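Local coordinates for protein phosphoribosylglycinamide synthetase (Anaerococcus prevotii, PDB 4DIM) that probably acts as an ATP-dependent, metal-binding ligase of the ATP-grasp superfamily, at residues L140-L154 / T176-F190. Numbering follows the deposited sequence.
Sequences LENLKLPVIVKATDL and TMNLTKRDYCIVEEF
Asp-153 and the 180-182 turn lock together through a carboxylate. Asp-153 OD1 takes the Thr-180 hydroxyl from above the carboxylate plane (OD1-OG1 2.6 Å). Asp-153 OD2 accepts two donors: Lys-181 NZ at 3.0 Å on its anti lone pair, a salt bridge, and Lys-181 N from above the plane. Chi1 of 54° sets Asp-153 CG between its own N and C, aiming the carboxylate at these donors. Separately, Asp-153 CB lies over one face of the Arg-182 guanidinium, offset toward its rim. With an alanine here, the Lys-181 ammonium and backbone N-H would be likely to lose their acceptor, as would Thr-180 OG1. Alongside, Thr-152 CG2 touches both Tyr-184 CE1 (3.4 Å), meeting the ring obliquely, and Ile-186 CD1. Strands 147-150 and 186-189 run antiparallel at 156°, Ile-148 and Lys-150 forming hydrogen-bonded pairs with Glu-188 and Ile-186. On the face carrying Ile-148, its CG1 packs obliquely against Phe-190 CD1 (3.4 Å), while Glu-189 reaches back so that its OE1 receives Lys-144 N on its anti lone pair (3.1 Å); Arg-126 also pairs with Glu-189 OE1. These are the central strands of the small antiparallel sheet in the ATP-grasp region, flanked by strands 127-128 and 161-163, with Tyr-111 of helix 110-120 against Thr-152 and Ile-186.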
ATOM      1  N   LEU A 140      19.408 -24.593  -6.050  1.00119.56           N
ATOM      2  CA  LEU A 140      18.794 -24.688  -7.401  1.00119.73           C
ATOM      3  C   LEU A 140      17.883 -25.942  -7.631  1.00128.05           C
ATOM      4  O   LEU A 140      17.067 -25.917  -8.569  1.00126.45           O
ATOM      5  CB  LEU A 140      19.866 -24.706  -8.522  1.00119.64           C
ATOM      6  CG  LEU A 140      20.740 -23.476  -8.770  1.00121.10           C
ATOM      7  CD1 LEU A 140      21.160 -23.400 -10.216  1.00121.33           C
ATOM      8  CD2 LEU A 140      20.076 -22.195  -8.334  1.00121.40           C
ATOM      9  N   GLU A 141      18.043 -27.018  -6.828  1.00128.63           N
ATOM     10  CA  GLU A 141      17.213 -28.208  -6.976  1.00132.91           C
ATOM     11  C   GLU A 141      15.799 -27.941  -6.434  1.00137.18           C
ATOM     12  O   GLU A 141      14.836 -28.535  -6.948  1.00140.40           O
ATOM     13  CB  GLU A 141      17.861 -29.453  -6.322  1.00137.75           C
ATOM     14  CG  GLU A 141      17.396 -29.829  -4.921  1.00152.22           C
ATOM     15  CD  GLU A 141      18.138 -31.042  -4.385  1.00176.48           C
ATOM     16  OE1 GLU A 141      17.544 -32.146  -4.379  1.00168.45           O
ATOM     17  OE2 GLU A 141      19.334 -30.901  -4.034  1.00166.36           O
ATOM     18  N   ASN A 142      15.669 -27.037  -5.430  1.00129.44           N
ATOM     19  CA  ASN A 142      14.375 -26.631  -4.840  1.00127.99           C
ATOM     20  C   ASN A 142      13.914 -25.243  -5.365  1.00126.50           C
ATOM     21  O   ASN A 142      13.075 -24.594  -4.728  1.00124.28           O
ATOM     22  CB  ASN A 142      14.486 -26.601  -3.305  1.00129.50           C
ATOM     23  CG  ASN A 142      15.015 -27.893  -2.712  1.00162.28           C
ATOM     24  OD1 ASN A 142      16.150 -27.960  -2.210  1.00158.76           O
ATOM     25  ND2 ASN A 142      14.206 -28.949  -2.765  1.00155.32           N
ATOM     26  N   LEU A 143      14.425 -24.816  -6.540  1.00121.23           N
ATOM     27  CA  LEU A 143      14.149 -23.500  -7.136  1.00118.87           C
ATOM     28  C   LEU A 143      13.923 -23.631  -8.654  1.00122.86           C
ATOM     29  O   LEU A 143      14.703 -24.323  -9.327  1.00122.91           O
ATOM     30  CB  LEU A 143      15.385 -22.563  -6.875  1.00116.83           C
ATOM     31  CG  LEU A 143      15.211 -21.166  -6.219  1.00117.68           C
ATOM     32  CD1 LEU A 143      14.401 -21.215  -4.898  1.00117.64           C
ATOM     33  CD2 LEU A 143      16.550 -20.561  -5.958  1.00114.06           C
ATOM     34  N   LYS A 144      12.915 -22.904  -9.194  1.00118.85           N
ATOM     35  CA  LYS A 144      12.648 -22.884 -10.632  1.00121.20           C
ATOM     36  C   LYS A 144      13.380 -21.693 -11.282  1.00123.37           C
ATOM     37  O   LYS A 144      13.409 -20.592 -10.714  1.00121.97           O
ATOM     38  CB  LYS A 144      11.109 -22.859 -10.935  1.00125.70           C
ATOM     39  CG  LYS A 144      10.413 -21.480 -11.060  1.00138.78           C
ATOM     40  CD  LYS A 144       8.880 -21.611 -11.226  1.00142.95           C
ATOM     41  CE  LYS A 144       8.113 -20.375 -10.792  1.00128.89           C
ATOM     42  NZ  LYS A 144       7.644 -20.472  -9.379  1.00118.69           N
ATOM     43  N   LEU A 145      13.984 -21.928 -12.461  1.00119.99           N
ATOM     44  CA  LEU A 145      14.643 -20.877 -13.248  1.00119.38           C
ATOM     45  C   LEU A 145      13.567 -20.003 -13.915  1.00124.19           C
ATOM     46  O   LEU A 145      12.456 -20.491 -14.126  1.00126.96           O
ATOM     47  CB  LEU A 145      15.580 -21.469 -14.332  1.00121.72           C
ATOM     48  CG  LEU A 145      17.017 -21.722 -13.896  1.00125.35           C
ATOM     49  CD1 LEU A 145      17.082 -22.781 -12.802  1.00125.90           C
ATOM     50  CD2 LEU A 145      17.867 -22.109 -15.089  1.00127.89           C
ATOM     51  N   PRO A 146      13.861 -18.758 -14.339  1.00117.86           N
ATOM     52  CA  PRO A 146      15.110 -18.014 -14.116  1.00115.42           C
ATOM     53  C   PRO A 146      15.232 -17.567 -12.673  1.00112.82           C
ATOM     54  O   PRO A 146      14.285 -17.639 -11.896  1.00111.12           O
ATOM     55  CB  PRO A 146      15.000 -16.815 -15.068  1.00118.68           C
ATOM     56  CG  PRO A 146      13.553 -16.725 -15.499  1.00123.74           C
ATOM     57  CD  PRO A 146      12.819 -17.927 -14.968  1.00119.45           C
ATOM     58  N   VAL A 147      16.421 -17.141 -12.307  1.00106.46           N
ATOM     59  CA  VAL A 147      16.691 -16.686 -10.956  1.00101.27           C
ATOM     60  C   VAL A 147      17.418 -15.389 -11.010  1.00 98.77           C
ATOM     61  O   VAL A 147      17.962 -14.984 -12.042  1.00 97.83           O
ATOM     62  CB  VAL A 147      17.467 -17.704 -10.091  1.00103.97           C
ATOM     63  CG1 VAL A 147      16.567 -18.822  -9.599  1.00103.83           C
ATOM     64  CG2 VAL A 147      18.664 -18.261 -10.835  1.00105.45           C
ATOM     65  N   ILE A 148      17.360 -14.721  -9.877  1.00 92.91           N
ATOM     66  CA  ILE A 148      18.057 -13.490  -9.583  1.00 91.69           C
ATOM     67  C   ILE A 148      19.135 -13.834  -8.576  1.00 91.63           C
ATOM     68  O   ILE A 148      18.895 -14.658  -7.688  1.00 88.40           O
ATOM     69  CB  ILE A 148      17.065 -12.476  -9.027  1.00 94.88           C
ATOM     70  CG1 ILE A 148      16.226 -11.873 -10.143  1.00 98.10           C
ATOM     71  CG2 ILE A 148      17.778 -11.419  -8.213  1.00 96.22           C
ATOM     72  CD1 ILE A 148      16.813 -10.658 -10.841  1.00114.86           C
ATOM     73  N   VAL A 149      20.308 -13.215  -8.711  1.00 89.47           N
ATOM     74  CA  VAL A 149      21.401 -13.305  -7.737  1.00 88.59           C
ATOM     75  C   VAL A 149      21.599 -11.929  -7.217  1.00 91.80           C
ATOM     76  O   VAL A 149      21.773 -10.982  -7.995  1.00 90.82           O
ATOM     77  CB  VAL A 149      22.713 -13.875  -8.242  1.00 94.25           C
ATOM     78  CG1 VAL A 149      23.591 -14.199  -7.055  1.00 95.00           C
ATOM     79  CG2 VAL A 149      22.482 -15.123  -9.090  1.00 94.98           C
ATOM     80  N   LYS A 150      21.533 -11.786  -5.906  1.00 86.87           N
ATOM     81  CA  LYS A 150      21.578 -10.462  -5.331  1.00 87.64           C
ATOM     82  C   LYS A 150      22.170 -10.456  -3.986  1.00 93.13           C
ATOM     83  O   LYS A 150      22.266 -11.479  -3.317  1.00 92.01           O
ATOM     84  CB  LYS A 150      20.161  -9.849  -5.271  1.00 90.03           C
ATOM     85  CG  LYS A 150      19.109 -10.710  -4.590  1.00 91.33           C
ATOM     86  CD  LYS A 150      17.794  -9.997  -4.629  1.00101.34           C
ATOM     87  CE  LYS A 150      16.712 -10.729  -3.879  1.00121.85           C
ATOM     88  NZ  LYS A 150      15.690  -9.784  -3.351  1.00134.60           N
ATOM     89  N   ALA A 151      22.602  -9.257  -3.615  1.00 93.43           N
ATOM     90  CA  ALA A 151      23.252  -8.935  -2.371  1.00 94.56           C
ATOM     91  C   ALA A 151      22.234  -8.299  -1.488  1.00101.73           C
ATOM     92  O   ALA A 151      21.246  -7.729  -1.952  1.00101.89           O
ATOM     93  CB  ALA A 151      24.418  -7.997  -2.631  1.00 96.26           C
ATOM     94  N   THR A 152      22.462  -8.398  -0.215  1.00102.06           N
ATOM     95  CA  THR A 152      21.527  -7.918   0.773  1.00105.67           C
ATOM     96  C   THR A 152      21.888  -6.500   1.251  1.00115.24           C
ATOM     97  O   THR A 152      20.985  -5.737   1.607  1.00118.59           O
ATOM     98  CB  THR A 152      21.535  -8.959   1.886  1.00116.81           C
ATOM     99  OG1 THR A 152      22.760  -8.859   2.611  1.00122.00           O
ATOM    100  CG2 THR A 152      21.418 -10.399   1.325  1.00109.64           C
ATOM    101  N   ASP A 153      23.195  -6.145   1.240  1.00112.77           N
ATOM    102  CA  ASP A 153      23.700  -4.872   1.771  1.00116.97           C
ATOM    103  C   ASP A 153      23.431  -3.673   0.858  1.00125.91           C
ATOM    104  O   ASP A 153      22.954  -2.634   1.355  1.00132.20           O
ATOM    105  CB  ASP A 153      25.208  -4.948   2.100  1.00118.30           C
ATOM    106  CG  ASP A 153      26.164  -5.404   1.015  1.00109.84           C
ATOM    107  OD1 ASP A 153      25.761  -6.242   0.182  1.00101.33           O
ATOM    108  OD2 ASP A 153      27.354  -5.046   1.091  1.00113.45           O
ATOM    109  N   LEU A 154      23.733  -3.812  -0.449  1.00118.55           N
ATOM    110  CA  LEU A 154      23.535  -2.758  -1.449  1.00149.35           C
ATOM    111  C   LEU A 154      22.229  -2.985  -2.210  1.00169.80           C
ATOM    112  O   LEU A 154      21.771  -4.122  -2.313  1.00127.40           O
ATOM    113  CB  LEU A 154      24.727  -2.710  -2.421  1.00148.31           C
ATOM    114  CG  LEU A 154      24.898  -3.908  -3.394  1.00148.02           C
ATOM    115  CD1 LEU A 154      24.534  -3.515  -4.829  1.00146.90           C
ATOM    116  CD2 LEU A 154      26.319  -4.474  -3.330  1.00149.19           C
ATOM    117  N   THR A 176      28.658 -10.925  -7.486  1.00105.87           N
ATOM    118  CA  THR A 176      27.916 -10.403  -6.334  1.00104.61           C
ATOM    119  C   THR A 176      28.731 -10.537  -5.060  1.00107.05           C
ATOM    120  O   THR A 176      28.791  -9.590  -4.288  1.00107.39           O
ATOM    121  CB  THR A 176      26.562 -11.145  -6.151  1.00108.28           C
ATOM    122  OG1 THR A 176      25.836 -11.191  -7.376  1.00102.74           O
ATOM    123  CG2 THR A 176      25.683 -10.499  -5.079  1.00105.74           C
HETATM  124  N   MSE A 177      29.320 -11.727  -4.828  1.00102.57           N
HETATM  125  CA  MSE A 177      30.102 -12.022  -3.618  1.00103.86           C
HETATM  126  C   MSE A 177      31.399 -11.195  -3.513  1.00112.19           C
HETATM  127  O   MSE A 177      31.906 -11.005  -2.402  1.00114.60           O
HETATM  128  CB  MSE A 177      30.441 -13.501  -3.543  1.00104.70           C
HETATM  129  CG  MSE A 177      29.248 -14.347  -3.283  1.00109.37           C
HETATM  130 SE   MSE A 177      28.881 -14.492  -1.425  0.85120.42          SE
HETATM  131  CE  MSE A 177      30.312 -15.735  -1.030  1.00119.89           C
ATOM    132  N   ASN A 178      31.919 -10.696  -4.643  1.00110.11           N
ATOM    133  CA  ASN A 178      33.102  -9.843  -4.622  1.00115.21           C
ATOM    134  C   ASN A 178      32.702  -8.408  -4.307  1.00119.52           C
ATOM    135  O   ASN A 178      33.491  -7.693  -3.683  1.00125.28           O
ATOM    136  CB  ASN A 178      33.903  -9.915  -5.947  1.00121.67           C
ATOM    137  CG  ASN A 178      35.009 -10.947  -5.904  1.00139.38           C
ATOM    138  OD1 ASN A 178      36.149 -10.633  -5.539  1.00131.34           O
ATOM    139  ND2 ASN A 178      34.686 -12.205  -6.236  1.00126.79           N
ATOM    140  N   LEU A 179      31.506  -7.982  -4.729  1.00110.62           N
ATOM    141  CA  LEU A 179      31.033  -6.627  -4.459  1.00112.61           C
ATOM    142  C   LEU A 179      30.422  -6.472  -3.039  1.00114.21           C
ATOM    143  O   LEU A 179      30.538  -5.397  -2.442  1.00118.10           O
ATOM    144  CB  LEU A 179      29.987  -6.227  -5.513  1.00111.17           C
ATOM    145  CG  LEU A 179      29.447  -4.780  -5.411  1.00119.72           C
ATOM    146  CD1 LEU A 179      30.596  -3.734  -5.431  1.00125.92           C
ATOM    147  CD2 LEU A 179      28.443  -4.496  -6.515  1.00119.33           C
ATOM    148  N   THR A 180      29.708  -7.495  -2.540  1.00112.97           N
ATOM    149  CA  THR A 180      29.084  -7.426  -1.214  1.00109.41           C
ATOM    150  C   THR A 180      30.112  -7.525  -0.121  1.00111.23           C
ATOM    151  O   THR A 180      31.147  -8.176  -0.301  1.00112.19           O
ATOM    152  CB  THR A 180      28.034  -8.532  -1.002  1.00109.85           C
ATOM    153  OG1 THR A 180      27.354  -8.254   0.215  1.00104.40           O
ATOM    154  CG2 THR A 180      28.647  -9.937  -0.911  1.00108.78           C
ATOM    155  N   LYS A 181      29.798  -6.909   1.034  1.00104.61           N
ATOM    156  CA  LYS A 181      30.654  -6.964   2.228  1.00105.21           C
ATOM    157  C   LYS A 181      30.366  -8.211   3.070  1.00105.78           C
ATOM    158  O   LYS A 181      31.188  -8.561   3.923  1.00109.44           O
ATOM    159  CB  LYS A 181      30.461  -5.719   3.095  1.00106.78           C
ATOM    160  CG  LYS A 181      31.076  -4.447   2.511  1.00113.07           C
ATOM    161  CD  LYS A 181      30.509  -3.194   3.162  1.00128.59           C
ATOM    162  CE  LYS A 181      29.087  -2.795   2.706  1.00142.87           C
ATOM    163  NZ  LYS A 181      27.965  -3.370   3.518  1.00138.25           N
ATOM    164  N   ARG A 182      29.235  -8.889   2.807  1.00 96.47           N
ATOM    165  CA  ARG A 182      28.776 -10.055   3.553  1.00 96.63           C
ATOM    166  C   ARG A 182      29.477 -11.311   3.031  1.00102.28           C
ATOM    167  O   ARG A 182      30.121 -11.244   1.986  1.00101.66           O
ATOM    168  CB  ARG A 182      27.223 -10.218   3.397  1.00 93.49           C
ATOM    169  CG  ARG A 182      26.365  -8.952   3.525  1.00107.21           C
ATOM    170  CD  ARG A 182      25.702  -8.831   4.883  1.00135.61           C
ATOM    171  NE  ARG A 182      24.975  -7.569   5.076  1.00148.34           N
ATOM    172  CZ  ARG A 182      25.528  -6.392   5.372  1.00163.60           C
ATOM    173  NH1 ARG A 182      26.849  -6.268   5.456  1.00150.92           N
ATOM    174  NH2 ARG A 182      24.767  -5.317   5.532  1.00154.60           N
ATOM    175  N   ASP A 183      29.338 -12.463   3.724  1.00101.98           N
ATOM    176  CA  ASP A 183      29.874 -13.737   3.192  1.00104.97           C
ATOM    177  C   ASP A 183      28.784 -14.496   2.420  1.00108.98           C
ATOM    178  O   ASP A 183      29.037 -15.617   1.976  1.00110.01           O
ATOM    179  CB  ASP A 183      30.478 -14.653   4.286  1.00110.47           C
ATOM    180  CG  ASP A 183      29.512 -15.429   5.193  1.00121.39           C
ATOM    181  OD1 ASP A 183      30.003 -16.141   6.118  1.00125.73           O
ATOM    182  OD2 ASP A 183      28.275 -15.321   4.988  1.00117.08           O
ATOM    183  N   TYR A 184      27.577 -13.919   2.276  1.00103.56           N
ATOM    184  CA  TYR A 184      26.504 -14.628   1.620  1.00102.04           C
ATOM    185  C   TYR A 184      25.832 -13.786   0.574  1.00106.18           C
ATOM    186  O   TYR A 184      25.999 -12.572   0.478  1.00104.37           O
ATOM    187  CB  TYR A 184      25.495 -15.137   2.653  1.00102.43           C
ATOM    188  CG  TYR A 184      24.712 -14.053   3.336  1.00102.37           C
ATOM    189  CD1 TYR A 184      23.425 -13.724   2.917  1.00102.35           C
ATOM    190  CD2 TYR A 184      25.247 -13.354   4.409  1.00104.24           C
ATOM    191  CE1 TYR A 184      22.712 -12.684   3.510  1.00102.74           C
ATOM    192  CE2 TYR A 184      24.548 -12.307   5.012  1.00104.36           C
ATOM    193  CZ  TYR A 184      23.271 -11.982   4.568  1.00112.49           C
ATOM    194  OH  TYR A 184      22.565 -10.965   5.175  1.00116.08           O
ATOM    195  N   CYS A 185      25.058 -14.501  -0.205  1.00104.64           N
ATOM    196  CA  CYS A 185      24.304 -14.142  -1.376  1.00103.33           C
ATOM    197  C   CYS A 185      22.859 -14.630  -1.228  1.00103.46           C
ATOM    198  O   CYS A 185      22.560 -15.508  -0.408  1.00102.27           O
ATOM    199  CB  CYS A 185      24.963 -14.810  -2.580  1.00106.46           C
ATOM    200  SG  CYS A 185      25.441 -13.671  -3.884  1.00111.22           S
ATOM    201  N   ILE A 186      21.976 -14.122  -2.085  1.00 96.66           N
ATOM    202  CA  ILE A 186      20.623 -14.615  -2.140  1.00 94.79           C
ATOM    203  C   ILE A 186      20.404 -15.019  -3.575  1.00 98.15           C
ATOM    204  O   ILE A 186      20.690 -14.261  -4.506  1.00 94.62           O
ATOM    205  CB  ILE A 186      19.543 -13.649  -1.566  1.00 96.04           C
ATOM    206  CG1 ILE A 186      19.599 -13.722  -0.017  1.00 98.92           C
ATOM    207  CG2 ILE A 186      18.123 -14.027  -2.028  1.00 93.12           C
ATOM    208  CD1 ILE A 186      18.855 -12.668   0.711  1.00110.30           C
ATOM    209  N   VAL A 187      20.016 -16.272  -3.740  1.00 99.09           N
ATOM    210  CA  VAL A 187      19.586 -16.798  -5.033  1.00100.83           C
ATOM    211  C   VAL A 187      18.066 -16.909  -4.876  1.00 99.86           C
ATOM    212  O   VAL A 187      17.572 -17.528  -3.922  1.00 98.04           O
ATOM    213  CB  VAL A 187      20.294 -18.097  -5.521  1.00108.22           C
ATOM    214  CG1 VAL A 187      20.039 -19.290  -4.591  1.00110.10           C
ATOM    215  CG2 VAL A 187      19.864 -18.421  -6.942  1.00107.53           C
ATOM    216  N   GLU A 188      17.337 -16.185  -5.704  1.00 95.74           N
ATOM    217  CA  GLU A 188      15.872 -16.157  -5.597  1.00 94.52           C
ATOM    218  C   GLU A 188      15.229 -16.401  -6.933  1.00 97.81           C
ATOM    219  O   GLU A 188      15.722 -15.924  -7.952  1.00 96.92           O
ATOM    220  CB  GLU A 188      15.421 -14.794  -5.033  1.00 94.13           C
ATOM    221  CG  GLU A 188      13.941 -14.696  -4.760  1.00101.12           C
ATOM    222  CD  GLU A 188      13.508 -13.408  -4.113  1.00128.21           C
ATOM    223  OE1 GLU A 188      13.458 -12.379  -4.826  1.00129.65           O
ATOM    224  OE2 GLU A 188      13.156 -13.440  -2.913  1.00131.72           O
ATOM    225  N   GLU A 189      14.083 -17.088  -6.922  1.00 96.20           N
ATOM    226  CA  GLU A 189      13.295 -17.318  -8.137  1.00 95.89           C
ATOM    227  C   GLU A 189      12.897 -15.994  -8.749  1.00 97.30           C
ATOM    228  O   GLU A 189      12.431 -15.083  -8.041  1.00 94.13           O
ATOM    229  CB  GLU A 189      12.014 -18.100  -7.828  1.00 97.71           C
ATOM    230  CG  GLU A 189      12.208 -19.532  -7.368  1.00109.65           C
ATOM    231  CD  GLU A 189      10.887 -20.233  -7.123  1.00121.97           C
ATOM    232  OE1 GLU A 189      10.690 -21.351  -7.653  1.00109.07           O
ATOM    233  OE2 GLU A 189      10.053 -19.674  -6.375  1.00115.11           O
ATOM    234  N   PHE A 190      13.068 -15.882 -10.056  1.00 95.63           N
ATOM    235  CA  PHE A 190      12.679 -14.698 -10.787  1.00 94.35           C
ATOM    236  C   PHE A 190      11.320 -14.988 -11.407  1.00 96.75           C
ATOM    237  O   PHE A 190      11.206 -15.879 -12.256  1.00 98.98           O
ATOM    238  CB  PHE A 190      13.739 -14.321 -11.828  1.00 98.01           C
ATOM    239  CG  PHE A 190      13.484 -12.983 -12.489  1.00 99.78           C
ATOM    240  CD1 PHE A 190      13.224 -11.849 -11.729  1.00101.82           C
ATOM    241  CD2 PHE A 190      13.469 -12.864 -13.870  1.00102.96           C
ATOM    242  CE1 PHE A 190      12.921 -10.635 -12.340  1.00102.82           C
ATOM    243  CE2 PHE A 190      13.191 -11.644 -14.478  1.00106.23           C
ATOM    244  CZ  PHE A 190      12.917 -10.535 -13.710  1.00103.07           C
TER